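Local coordinates for protein AxyAgu115A (Amphibacillus xylanus NBRC 15112, PDB 6NPS) that probably acts as a glycoside hydrolase family 115 alpha-glucuronidase, removing glucuronic acid side groups from xylans such as arabinoglucuronoxylan, at residues 385-390 with 418-423; 518-523 with 909-914. The protein carries 3 engineered substitutions. All coordinates share one frame; numbering follows the deposited sequence.

Contact 1 (385-390 with 418-423)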
ATOM      1  N   ASP A 385     -30.811 -13.258   2.387  1.00 30.53           N
ATOM      2  CA  ASP A 385     -29.508 -13.484   2.973  1.00 31.11           C
ATOM      3  C   ASP A 385     -29.003 -12.262   3.744  1.00 34.99           C
ATOM      4  O   ASP A 385     -27.798 -12.160   3.989  1.00 31.02           O
ATOM      5  CB  ASP A 385     -28.506 -13.883   1.887  1.00 32.61           C
ATOM      6  CG  ASP A 385     -28.272 -12.774   0.845  1.00 33.25           C
ATOM      7  OD1 ASP A 385     -28.915 -11.689   0.871  1.00 33.90           O
ATOM      8  OD2 ASP A 385     -27.407 -12.989  -0.029  1.00 36.94           O
ATOM      9  N   ASN A 386     -29.895 -11.325   4.093  1.00 28.09           N
ATOM     10  CA  ASN A 386     -29.631 -10.117   4.874  1.00 27.51           C
ATOM     11  C   ASN A 386     -29.088  -9.046   3.942  1.00 29.29           C
ATOM     12  O   ASN A 386     -28.893  -7.912   4.376  1.00 29.32           O
ATOM     13  CB  ASN A 386     -28.693 -10.348   6.087  1.00 29.13           C
ATOM     14  CG  ASN A 386     -29.350 -11.234   7.138  1.00 34.89           C
ATOM     15  OD1 ASN A 386     -30.451 -10.917   7.596  1.00 33.99           O
ATOM     16  ND2 ASN A 386     -28.712 -12.342   7.502  1.00 36.47           N
ATOM     17  N   HIS A 387     -28.910  -9.354   2.657  1.00 26.97           N
ATOM     18  CA  HIS A 387     -28.401  -8.392   1.696  1.00 30.04           C
ATOM     19  C   HIS A 387     -29.308  -8.245   0.497  1.00 33.29           C
ATOM     20  O   HIS A 387     -28.902  -7.647  -0.498  1.00 30.99           O
ATOM     21  CB  HIS A 387     -26.993  -8.787   1.294  1.00 29.80           C
ATOM     22  CG  HIS A 387     -26.046  -8.612   2.434  1.00 30.29           C
ATOM     23  ND1 HIS A 387     -25.260  -7.487   2.577  1.00 29.95           N
ATOM     24  CD2 HIS A 387     -25.836  -9.373   3.533  1.00 29.62           C
ATOM     25  CE1 HIS A 387     -24.576  -7.578   3.700  1.00 32.23           C
ATOM     26  NE2 HIS A 387     -24.914  -8.711   4.310  1.00 31.06           N
ATOM     27  N   GLY A 388     -30.528  -8.770   0.572  1.00 30.17           N
ATOM     28  CA  GLY A 388     -31.479  -8.551  -0.490  1.00 28.34           C
ATOM     29  C   GLY A 388     -31.502  -9.621  -1.558  1.00 31.25           C
ATOM     30  O   GLY A 388     -32.165  -9.427  -2.595  1.00 29.14           O
ATOM     31  N   ASN A 389     -30.850 -10.754  -1.322  1.00 27.07           N
ATOM     32  CA  ASN A 389     -30.873 -11.904  -2.219  1.00 29.21           C
ATOM     33  C   ASN A 389     -31.646 -13.012  -1.522  1.00 27.71           C
ATOM     34  O   ASN A 389     -31.286 -13.403  -0.409  1.00 31.86           O
ATOM     35  CB  ASN A 389     -29.454 -12.367  -2.536  1.00 28.44           C
ATOM     36  CG  ASN A 389     -28.585 -11.226  -2.993  1.00 35.02           C
ATOM     37  OD1 ASN A 389     -28.799 -10.668  -4.101  1.00 35.98           O
ATOM     38  ND2 ASN A 389     -27.597 -10.851  -2.161  1.00 29.88           N
ATOM     39  N   LEU A 390     -32.711 -13.500  -2.156  1.00 30.72           N
ATOM     40  CA  LEU A 390     -33.433 -14.621  -1.561  1.00 33.56           C
ATOM     41  C   LEU A 390     -32.497 -15.798  -1.334  1.00 35.46           C
ATOM     42  O   LEU A 390     -31.425 -15.901  -1.940  1.00 32.71           O
ATOM     43  CB  LEU A 390     -34.585 -15.079  -2.449  1.00 31.54           C
ATOM     44  CG  LEU A 390     -35.529 -13.972  -2.933  1.00 38.17           C
ATOM     45  CD1 LEU A 390     -36.727 -14.581  -3.689  1.00 39.19           C
ATOM     46  CD2 LEU A 390     -36.018 -13.061  -1.796  1.00 35.44           C
ATOM     47  N   VAL A 418     -20.575  -6.365   5.871  1.00 29.67           N
ATOM     48  CA  VAL A 418     -20.534  -4.932   6.193  1.00 33.81           C
ATOM     49  C   VAL A 418     -21.985  -4.482   6.395  1.00 31.10           C
ATOM     50  O   VAL A 418     -22.839  -4.719   5.526  1.00 34.33           O
ATOM     51  CB  VAL A 418     -19.901  -4.050   5.074  1.00 35.17           C
ATOM     52  CG1 VAL A 418     -19.695  -2.566   5.577  1.00 30.09           C
ATOM     53  CG2 VAL A 418     -18.581  -4.659   4.514  1.00 37.70           C
ATOM     54  N   SER A 419     -22.240  -3.761   7.474  1.00 29.56           N
ATOM     55  CA  SER A 419     -23.578  -3.259   7.735  1.00 29.73           C
ATOM     56  C   SER A 419     -23.940  -2.190   6.712  1.00 31.17           C
ATOM     57  O   SER A 419     -23.077  -1.586   6.074  1.00 29.79           O
ATOM     58  CB  SER A 419     -23.683  -2.678   9.149  1.00 25.04           C
ATOM     59  OG  SER A 419     -23.262  -3.628  10.123  1.00 31.30           O
ATOM     60  N   TYR A 420     -25.244  -1.976   6.542  1.00 26.81           N
ATOM     61  CA  TYR A 420     -25.722  -0.850   5.755  1.00 28.73           C
ATOM     62  C   TYR A 420     -26.959  -0.305   6.447  1.00 32.69           C
ATOM     63  O   TYR A 420     -28.011  -0.976   6.551  1.00 31.97           O
ATOM     64  CB  TYR A 420     -25.988  -1.228   4.292  1.00 28.28           C
ATOM     65  CG  TYR A 420     -26.914  -2.387   4.054  1.00 27.39           C
ATOM     66  CD1 TYR A 420     -26.492  -3.709   4.231  1.00 26.94           C
ATOM     67  CD2 TYR A 420     -28.193  -2.153   3.575  1.00 29.11           C
ATOM     68  CE1 TYR A 420     -27.362  -4.759   4.006  1.00 28.54           C
ATOM     69  CE2 TYR A 420     -29.073  -3.186   3.347  1.00 30.47           C
ATOM     70  CZ  TYR A 420     -28.653  -4.481   3.550  1.00 31.55           C
ATOM     71  OH  TYR A 420     -29.553  -5.485   3.300  1.00 29.41           O
ATOM     72  N   GLU A 421     -26.813   0.905   6.972  1.00 32.25           N
ATOM     73  CA  GLU A 421     -27.834   1.418   7.876  1.00 36.35           C
ATOM     74  C   GLU A 421     -27.980   2.929   7.827  1.00 37.56           C
ATOM     75  O   GLU A 421     -28.689   3.468   8.678  1.00 39.43           O
ATOM     76  CB  GLU A 421     -27.526   1.051   9.353  1.00 41.77           C
ATOM     77  CG  GLU A 421     -27.052  -0.362   9.641  1.00 50.32           C
ATOM     78  CD  GLU A 421     -26.813  -0.597  11.140  1.00 56.30           C
ATOM     79  OE1 GLU A 421     -27.760  -0.399  11.938  1.00 57.71           O
ATOM     80  OE2 GLU A 421     -25.679  -0.967  11.517  1.00 57.03           O
ATOM     81  N   TRP A 422     -27.320   3.642   6.907  1.00 31.29           N
ATOM     82  CA  TRP A 422     -27.303   5.095   7.000  1.00 32.80           C
ATOM     83  C   TRP A 422     -28.388   5.727   6.115  1.00 35.00           C
ATOM     84  O   TRP A 422     -29.314   6.386   6.604  1.00 36.22           O
ATOM     85  CB  TRP A 422     -25.895   5.583   6.606  1.00 30.96           C
ATOM     86  CG  TRP A 422     -25.741   7.062   6.565  1.00 29.81           C
ATOM     87  CD1 TRP A 422     -26.091   7.949   7.536  1.00 34.22           C
ATOM     88  CD2 TRP A 422     -25.181   7.822   5.499  1.00 27.92           C
ATOM     89  NE1 TRP A 422     -25.778   9.226   7.142  1.00 34.19           N
ATOM     90  CE2 TRP A 422     -25.224   9.183   5.889  1.00 33.72           C
ATOM     91  CE3 TRP A 422     -24.665   7.486   4.246  1.00 31.61           C
ATOM     92  CZ2 TRP A 422     -24.765  10.217   5.072  1.00 38.32           C
ATOM     93  CZ3 TRP A 422     -24.210   8.524   3.409  1.00 34.11           C
ATOM     94  CH2 TRP A 422     -24.260   9.874   3.832  1.00 37.11           C
ATOM     95  N   ILE A 423     -28.254   5.557   4.807  1.00 26.14           N
ATOM     96  CA  ILE A 423     -29.193   6.082   3.819  1.00 31.65           C
ATOM     97  C   ILE A 423     -29.539   4.940   2.882  1.00 30.77           C
ATOM     98  O   ILE A 423     -28.681   4.096   2.596  1.00 34.09           O
ATOM     99  CB  ILE A 423     -28.582   7.270   3.034  1.00 34.31           C
ATOM    100  CG1 ILE A 423     -28.356   8.467   3.922  1.00 37.79           C
ATOM    101  CG2 ILE A 423     -29.520   7.770   1.959  1.00 41.41           C
ATOM    102  CD1 ILE A 423     -27.856   9.657   3.102  1.00 39.89           C
TER
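Asn386 and His387 are met by the side chain of Tyr420, which points across from segment 418-423. One residue earlier, Asp385 sets the shape of their turn. Its OD1 accepts from His387 N at 2.9 Å, which makes an Asx turn. Asn389 N reaches the same OD1 from the opposite face of the carboxylate. The other oxygen, OD2, uses its syn lone pair for Asn389 ND2 at 3.0 Å, and Trp906 NE1 is its second donor. The carboxylate is thus gripped at both oxygens and ties the turn shut.

Asn386 offers its backbone carbonyl to the contact. Tyr420 OH donates to Asn386 O at 2.7 Å, with the donor tilted 33° from the carbonyl plane. The CG of Tyr420 lies between its backbone N and carbonyl carbon (chi1 54°), and this torsion carries the phenol over to the turn. The Asn386 side chain instead bonds Tyr353 and lies near a bound glycerol.

His387 supplies the ring contact. Its ND1 is 3.7 Å from Tyr420 CE1, and the two ring planes meet obliquely at 45°. His387 CE1 approaches Val418 O at 3.8 Å, near the plane of the imidazole, while NE2 is bonded to Gly416 O. A phenylalanine in place of Tyr420 would probably leave Asn386 O without this hydroxyl donor and the two loops without their direct hydrogen bond.

Both segments are loops that follow neighbouring parallel strands, 379-383 and 405-410, as expected in a TIM barrel. His410 of strand 405-410 touches Asn386 and Tyr420. Helix 904-912 packs against both loops, with Val910 on Asp385, His387 and Asn389 and Ile911 on Val418.

Contact 2 (518-523 with 909-914); sequences HNRRPE and DVINNI
Arg520 crosses Ile911 obliquely and runs beside Asn912, in the last turn of helix 904-912. From its CB the chain first runs extended, then bends at chi2 (65°), and this bend brings the outer half of the side chain onto the helix end. CD comes to 3.7 Å from Ile911 O. NE passes beside the isoleucine and is bonded to Ala524 O, its partner outside the contact. CZ has Ile911 CG2 at 3.5 Å, so the methyl sits over the centre of one guanidinium face. NH2 also touches this methyl. NH1 turns to Asn912, where it donates to OD1 at 2.9 Å. The bond is weak, with an N-H...acceptor angle of 130°. Even so, guanidinium and amide lie side by side, nearly coplanar with 21° between their planes. The positive charge at the carbonyl end of a helix is probably favourable.

Ile911 O is also reached through a water. This water accepts from Arg521 N at 2.9 Å and donates to Ile911 O at 2.8 Å.

The helix stops in a Schellman motif. Asn913 is its C-prime residue with positive phi, and Ile914 N bonds back to Asp909 O at 3.2 Å. The Asn913 side chain points at segment 518-523. Its ND2 is 3.4 Å from His518 NE2, with amide and imidazole crossing at about a right angle. His518 ND1 is held by Lys515 O.

The contact joins the end of helix 500-519, in the GH115 family region, to the end of helix 904-912 in the C-terminal family region. Lys825, between strands 814-821 and 828-833, bonds both sides, through Asn519 and Asn912. Tyr957 bonds Asn519 O and Arg520 NH1 and is touched by Asn912.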
ATOM      1  N   HIS A 518     -26.438   1.051  -4.854  1.00 32.50           N
ATOM      2  CA  HIS A 518     -26.584  -0.349  -4.843  1.00 33.36           C
ATOM      3  C   HIS A 518     -25.387  -1.064  -5.383  1.00 33.13           C
ATOM      4  O   HIS A 518     -25.191  -2.159  -5.091  1.00 32.65           O
ATOM      5  CB  HIS A 518     -27.945  -0.781  -5.365  1.00 32.72           C
ATOM      6  CG  HIS A 518     -27.910  -1.489  -6.659  1.00 39.05           C
ATOM      7  ND1 HIS A 518     -27.452  -0.902  -7.800  1.00 36.95           N
ATOM      8  CD2 HIS A 518     -28.301  -2.732  -7.000  1.00 39.90           C
ATOM      9  CE1 HIS A 518     -27.542  -1.761  -8.788  1.00 41.12           C
ATOM     10  NE2 HIS A 518     -28.055  -2.878  -8.327  1.00 42.36           N
ATOM     11  N   ASN A 519     -24.598  -0.417  -6.186  1.00 31.20           N
ATOM     12  CA  ASN A 519     -23.385  -1.032  -6.727  1.00 32.83           C
ATOM     13  C   ASN A 519     -22.285  -1.166  -5.669  1.00 30.50           C
ATOM     14  O   ASN A 519     -21.445  -2.077  -5.767  1.00 31.94           O
ATOM     15  CB  ASN A 519     -22.858  -0.223  -7.922  1.00 34.00           C
ATOM     16  CG  ASN A 519     -23.618  -0.535  -9.182  1.00 41.39           C
ATOM     17  OD1 ASN A 519     -24.418  -1.475  -9.187  1.00 36.61           O
ATOM     18  ND2 ASN A 519     -23.365   0.225 -10.276  1.00 38.00           N
ATOM     19  N   ARG A 520     -22.247  -0.262  -4.684  1.00 29.89           N
ATOM     20  CA  ARG A 520     -21.325  -0.406  -3.537  1.00 28.04           C
ATOM     21  C   ARG A 520     -21.944   0.399  -2.411  1.00 33.19           C
ATOM     22  O   ARG A 520     -21.927   1.636  -2.476  1.00 35.47           O
ATOM     23  CB  ARG A 520     -19.942   0.126  -3.878  1.00 27.83           C
ATOM     24  CG  ARG A 520     -18.881  -0.110  -2.797  1.00 28.78           C
ATOM     25  CD  ARG A 520     -18.675  -1.624  -2.695  1.00 29.40           C
ATOM     26  NE  ARG A 520     -17.515  -1.939  -1.933  1.00 32.48           N
ATOM     27  CZ  ARG A 520     -16.727  -2.980  -2.125  1.00 32.33           C
ATOM     28  NH1 ARG A 520     -16.948  -3.844  -3.109  1.00 29.40           N
ATOM     29  NH2 ARG A 520     -15.697  -3.134  -1.318  1.00 33.73           N
ATOM     30  N   ARG A 521     -22.496  -0.282  -1.386  1.00 29.46           N
ATOM     31  CA  ARG A 521     -23.247   0.433  -0.370  1.00 30.17           C
ATOM     32  C   ARG A 521     -22.310   1.359   0.427  1.00 32.07           C
ATOM     33  O   ARG A 521     -21.093   1.140   0.481  1.00 30.97           O
ATOM     34  CB  ARG A 521     -23.948  -0.582   0.536  1.00 31.81           C
ATOM     35  CG  ARG A 521     -25.011  -1.419  -0.209  1.00 31.20           C
ATOM     36  CD  ARG A 521     -25.861  -2.135   0.837  1.00 34.81           C
ATOM     37  NE  ARG A 521     -26.577  -3.317   0.360  1.00 38.59           N
ATOM     38  CZ  ARG A 521     -27.856  -3.319  -0.018  1.00 38.88           C
ATOM     39  NH1 ARG A 521     -28.560  -2.179  -0.019  1.00 34.53           N
ATOM     40  NH2 ARG A 521     -28.437  -4.452  -0.391  1.00 41.47           N
ATOM     41  N   PRO A 522     -22.850   2.436   0.999  1.00 32.01           N
ATOM     42  CA  PRO A 522     -21.998   3.528   1.526  1.00 34.00           C
ATOM     43  C   PRO A 522     -20.880   3.116   2.478  1.00 32.12           C
ATOM     44  O   PRO A 522     -19.732   3.530   2.279  1.00 32.08           O
ATOM     45  CB  PRO A 522     -23.026   4.408   2.252  1.00 35.34           C
ATOM     46  CG  PRO A 522     -24.271   4.216   1.510  1.00 39.27           C
ATOM     47  CD  PRO A 522     -24.269   2.841   0.920  1.00 34.47           C
ATOM     48  N   GLU A 523     -21.200   2.373   3.545  1.00 28.05           N
ATOM     49  CA  GLU A 523     -20.199   2.017   4.542  1.00 31.67           C
ATOM     50  C   GLU A 523     -19.095   1.162   3.936  1.00 32.88           C
ATOM     51  O   GLU A 523     -17.954   1.171   4.420  1.00 28.74           O
ATOM     52  CB  GLU A 523     -20.876   1.263   5.714  1.00 33.49           C
ATOM     53  CG  GLU A 523     -21.864   2.104   6.521  1.00 36.28           C
ATOM     54  CD  GLU A 523     -23.342   2.014   6.026  1.00 42.32           C
ATOM     55  OE1 GLU A 523     -23.574   1.787   4.783  1.00 38.67           O
ATOM     56  OE2 GLU A 523     -24.262   2.188   6.905  1.00 40.24           O
ATOM     57  N   ASP A 909     -18.893 -11.773  -2.855  1.00 35.37           N
ATOM     58  CA  ASP A 909     -19.798 -11.449  -3.962  1.00 33.64           C
ATOM     59  C   ASP A 909     -20.918 -10.528  -3.516  1.00 32.40           C
ATOM     60  O   ASP A 909     -21.383  -9.699  -4.298  1.00 32.75           O
ATOM     61  CB  ASP A 909     -20.391 -12.745  -4.549  1.00 38.46           C
ATOM     62  CG  ASP A 909     -19.323 -13.673  -5.152  1.00 48.31           C
ATOM     63  OD1 ASP A 909     -18.158 -13.251  -5.303  1.00 56.40           O
ATOM     64  OD2 ASP A 909     -19.652 -14.840  -5.474  1.00 55.79           O
ATOM     65  N   VAL A 910     -21.381 -10.653  -2.262  1.00 30.77           N
ATOM     66  CA  VAL A 910     -22.520  -9.835  -1.852  1.00 28.85           C
ATOM     67  C   VAL A 910     -22.111  -8.352  -1.721  1.00 30.84           C
ATOM     68  O   VAL A 910     -22.871  -7.444  -2.083  1.00 35.28           O
ATOM     69  CB  VAL A 910     -23.123 -10.479  -0.559  1.00 35.56           C
ATOM     70  CG1 VAL A 910     -22.440 -10.015   0.711  1.00 34.66           C
ATOM     71  CG2 VAL A 910     -24.554 -10.270  -0.483  1.00 36.83           C
ATOM     72  N   ILE A 911     -20.887  -8.088  -1.277  1.00 26.07           N
ATOM     73  CA  ILE A 911     -20.361  -6.718  -1.183  1.00 30.68           C
ATOM     74  C   ILE A 911     -20.034  -6.147  -2.573  1.00 33.08           C
ATOM     75  O   ILE A 911     -20.242  -4.955  -2.832  1.00 31.21           O
ATOM     76  CB  ILE A 911     -19.117  -6.715  -0.273  1.00 33.43           C
ATOM     77  CG1 ILE A 911     -19.528  -7.221   1.129  1.00 38.44           C
ATOM     78  CG2 ILE A 911     -18.481  -5.316  -0.151  1.00 32.77           C
ATOM     79  CD1 ILE A 911     -20.757  -6.520   1.677  1.00 42.33           C
ATOM     80  N   ASN A 912     -19.527  -6.981  -3.489  1.00 30.26           N
ATOM     81  CA  ASN A 912     -19.322  -6.536  -4.874  1.00 30.31           C
ATOM     82  C   ASN A 912     -20.607  -6.468  -5.685  1.00 34.34           C
ATOM     83  O   ASN A 912     -20.572  -5.969  -6.820  1.00 32.43           O
ATOM     84  CB  ASN A 912     -18.354  -7.463  -5.611  1.00 30.81           C
ATOM     85  CG  ASN A 912     -16.949  -7.371  -5.080  1.00 33.54           C
ATOM     86  OD1 ASN A 912     -16.590  -6.400  -4.415  1.00 34.25           O
ATOM     87  ND2 ASN A 912     -16.163  -8.405  -5.318  1.00 34.90           N
ATOM     88  N   ASN A 913     -21.698  -7.003  -5.161  1.00 36.54           N
ATOM     89  CA  ASN A 913     -22.969  -7.122  -5.878  1.00 37.46           C
ATOM     90  C   ASN A 913     -22.825  -7.810  -7.235  1.00 35.62           C
ATOM     91  O   ASN A 913     -23.458  -7.417  -8.226  1.00 33.99           O
ATOM     92  CB  ASN A 913     -23.641  -5.767  -6.074  1.00 40.09           C
ATOM     93  CG  ASN A 913     -25.128  -5.939  -6.363  1.00 49.34           C
ATOM     94  OD1 ASN A 913     -25.748  -6.911  -5.874  1.00 49.63           O
ATOM     95  ND2 ASN A 913     -25.706  -5.028  -7.125  1.00 50.98           N
ATOM     96  N   ILE A 914     -21.964  -8.823  -7.310  1.00 30.13           N
ATOM     97  CA  ILE A 914     -21.736  -9.495  -8.579  1.00 30.18           C
ATOM     98  C   ILE A 914     -21.046 -10.798  -8.264  1.00 31.09           C
ATOM     99  O   ILE A 914     -20.320 -10.905  -7.275  1.00 34.76           O
ATOM    100  CB  ILE A 914     -20.886  -8.646  -9.566  1.00 29.99           C
ATOM    101  CG1 ILE A 914     -21.119  -9.140 -11.001  1.00 30.58           C
ATOM    102  CG2 ILE A 914     -19.403  -8.744  -9.259  1.00 28.25           C
ATOM    103  CD1 ILE A 914     -22.512  -8.762 -11.539  1.00 32.86           C
TER
HETATM  104  O   HOH W   1     -21.990  -3.178  -1.604  1.00 34.59           O

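From the N terminus, contact 1 comes first. It closes a short loop of 27 residues around strand 405-410 and stays within the barrel region. Contact 2 opens only after contact 1 has closed, so the two are in series and neither nest nor cross. Its loop is long, 385 residues, and brings the C-terminal region back to the barrel region. In space they are neighbours, with centres about 9 Å apart. Glu421 N probably bonds Glu523 OE2, and His387 packs on Val910. Arg521 makes a cation-pi contact with Tyr420. Together they tie two barrel loops to the ends of helices 500-519 and 904-912.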